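PDB 3D3Q: tRNA dimethylallyltransferase from Staphylococcus epidermidis ATCC 12228, which probably transfers a dimethylallyl group from dimethylallyl diphosphate to adenine 37 of tRNAs that read codons beginning with uridine. Local coordinates for residues Glu34-Asp39 / His64-Ile69. Numbering follows the deposited sequence.
Sequences EIISGD and HYMIDI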
loop_
_atom_site.group_PDB
_atom_site.type_symbol
_atom_site.label_atom_id
_atom_site.label_comp_id
_atom_site.label_asym_id
_atom_site.label_seq_id
_atom_site.Cartn_x
_atom_site.Cartn_y
_atom_site.Cartn_z
ATOM N N GLU A 34 17.856 -1.575 5.588
ATOM C CA GLU A 34 17.069 -2.102 6.685
ATOM C C GLU A 34 15.634 -1.691 6.419
ATOM O O GLU A 34 15.368 -0.627 5.855
ATOM C CB GLU A 34 17.563 -1.555 8.015
ATOM C CG GLU A 34 19.059 -1.724 8.184
ATOM C CD GLU A 34 19.551 -1.246 9.529
ATOM O OE1 GLU A 34 18.977 -0.260 10.052
ATOM O OE2 GLU A 34 20.526 -1.836 10.063
ATOM N N ILE A 35 14.711 -2.541 6.840
ATOM C CA ILE A 35 13.300 -2.321 6.586
ATOM C C ILE A 35 12.502 -1.810 7.767
ATOM O O ILE A 35 12.697 -2.241 8.893
ATOM C CB ILE A 35 12.647 -3.640 6.096
ATOM C CG1 ILE A 35 13.429 -4.182 4.906
ATOM C CG2 ILE A 35 11.202 -3.406 5.717
ATOM C CD1 ILE A 35 12.916 -5.459 4.390
ATOM N N ILE A 36 11.584 -0.896 7.488
ATOM C CA ILE A 36 10.702 -0.367 8.510
ATOM C C ILE A 36 9.292 -0.834 8.123
ATOM O O ILE A 36 8.780 -0.459 7.072
ATOM C CB ILE A 36 10.741 1.166 8.538
ATOM C CG1 ILE A 36 12.122 1.640 8.983
ATOM C CG2 ILE A 36 9.668 1.693 9.456
ATOM C CD1 ILE A 36 12.322 3.128 8.860
ATOM N N SER A 37 8.677 -1.665 8.957
ATOM C CA SER A 37 7.340 -2.158 8.667
ATOM C C SER A 37 6.341 -0.999 8.583
ATOM O O SER A 37 6.264 -0.167 9.487
ATOM C CB SER A 37 6.927 -3.163 9.743
ATOM O OG SER A 37 5.530 -3.346 9.767
ATOM N N GLY A 38 5.593 -0.936 7.479
ATOM C CA GLY A 38 4.608 0.124 7.299
ATOM C C GLY A 38 3.216 -0.307 7.724
ATOM O O GLY A 38 2.275 0.497 7.769
ATOM N N ASP A 39 3.091 -1.593 8.039
ATOM C CA ASP A 39 1.823 -2.170 8.460
ATOM C C ASP A 39 1.400 -1.662 9.842
ATOM O O ASP A 39 2.167 -1.726 10.796
ATOM C CB ASP A 39 1.939 -3.689 8.495
ATOM C CG ASP A 39 0.588 -4.373 8.544
ATOM O OD1 ASP A 39 -0.176 -4.124 9.497
ATOM O OD2 ASP A 39 0.284 -5.158 7.618
ATOM N N HIS A 64 14.390 -5.625 10.977
ATOM C CA HIS A 64 13.090 -4.989 10.764
ATOM C C HIS A 64 12.622 -4.166 11.989
ATOM O O HIS A 64 12.840 -4.552 13.139
ATOM C CB HIS A 64 12.018 -6.038 10.403
ATOM C CG HIS A 64 12.217 -6.690 9.067
ATOM N ND1 HIS A 64 11.173 -7.211 8.335
ATOM C CD2 HIS A 64 13.336 -6.936 8.342
ATOM C CE1 HIS A 64 11.635 -7.746 7.219
ATOM N NE2 HIS A 64 12.945 -7.591 7.199
ATOM N N TYR A 65 11.986 -3.023 11.726
ATOM C CA TYR A 65 11.489 -2.156 12.785
ATOM C C TYR A 65 9.985 -2.015 12.690
ATOM O O TYR A 65 9.391 -2.349 11.660
ATOM C CB TYR A 65 12.124 -0.768 12.700
ATOM C CG TYR A 65 13.628 -0.805 12.676
ATOM C CD1 TYR A 65 14.322 -0.693 11.478
ATOM C CD2 TYR A 65 14.364 -0.978 13.855
ATOM C CE1 TYR A 65 15.716 -0.747 11.449
ATOM C CE2 TYR A 65 15.760 -1.039 13.840
ATOM C CZ TYR A 65 16.427 -0.918 12.638
ATOM O OH TYR A 65 17.799 -0.934 12.626
HETATM N N MSE A 66 9.376 -1.518 13.767
HETATM C CA MSE A 66 7.930 -1.334 13.812
HETATM C C MSE A 66 7.153 -2.655 13.874
HETATM O O MSE A 66 5.999 -2.717 13.447
HETATM C CB MSE A 66 7.478 -0.549 12.584
HETATM C CG MSE A 66 8.037 0.868 12.502
HETATM SE SE MSE A 66 7.315 2.076 13.852
HETATM C CE MSE A 66 5.485 2.151 13.190
ATOM N N ILE A 67 7.784 -3.710 14.392
ATOM C CA ILE A 67 7.140 -5.024 14.505
ATOM C C ILE A 67 7.213 -5.534 15.950
ATOM O O ILE A 67 8.302 -5.685 16.503
ATOM C CB ILE A 67 7.800 -6.053 13.543
ATOM C CG1 ILE A 67 7.740 -5.529 12.109
ATOM C CG2 ILE A 67 7.083 -7.395 13.631
ATOM C CD1 ILE A 67 8.479 -6.356 11.132
ATOM N N ASP A 68 6.050 -5.790 16.552
ATOM C CA ASP A 68 5.967 -6.251 17.941
ATOM C C ASP A 68 6.547 -5.204 18.883
ATOM O O ASP A 68 7.375 -5.519 19.746
ATOM C CB ASP A 68 6.733 -7.561 18.145
ATOM C CG ASP A 68 6.070 -8.741 17.470
ATOM O OD1 ASP A 68 4.843 -8.918 17.643
ATOM O OD2 ASP A 68 6.774 -9.506 16.782
ATOM N N ILE A 69 6.125 -3.957 18.713
ATOM C CA ILE A 69 6.613 -2.879 19.553
ATOM C C ILE A 69 5.568 -2.408 20.562
ATOM O O ILE A 69 5.850 -1.556 21.400
ATOM C CB ILE A 69 7.045 -1.677 18.705
ATOM C CG1 ILE A 69 5.876 -1.195 17.841
ATOM C CG2 ILE A 69 8.240 -2.046 17.856
ATOM C CD1 ILE A 69 6.157 0.086 17.087
#
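Tyr65 and Glu34 meet where the short strand 64-65 runs parallel to strand 33-37 at one margin of the parallel sheet of this P-loop NTPase-type core. Two backbone bonds set the pairing: Tyr65 N donates to Ile35 O at 3.0 Å, and Tyr65 O in turn accepts Ser37 N.

The phenol of Tyr65 reaches back along strand 33-37 past Ile36 to Glu34. A chi1 of -54° sets CG beside the backbone N, from where the ring extends to Glu34, and Tyr65 OH donates to Glu34 OE1 over 2.9 Å. Glu34 OE1 lies at the ring's edge, near its plane; the carboxylate and ring planes are 54° apart, and the hydroxyl meets OE1 from above the carboxylate plane. Glu34 OE1 also forms a salt bridge to Arg95, giving this oxygen of a buried residue two polar partners, which probably limit its movement. On the same face of the sheet Ile36 CG1 touches Tyr65 CD1, and helix 78-94 packs there, its Tyr88 stacking on the Tyr65 ring.

Ile35 and His64 occupy the other face, side by side and pointing the same way. Ile35 CB sits over the centre of the imidazole in a CH-pi contact, 4.1 Å from the ring centroid, while Ile35 CD1 approaches His64 NE2. Ile25 of helix 20-30 touches both residues; that helix begins at the end of the predicted ATP-binding segment.

Beyond the paired strands, Met66, a selenomethionine, bends at chi2 and chi3, leading its selenium away from strand 33-37, but its CG still packs on Ile36 CG2. Ile67 closes the contact, its CG1 lying 3.4 Å from Ser37 CB.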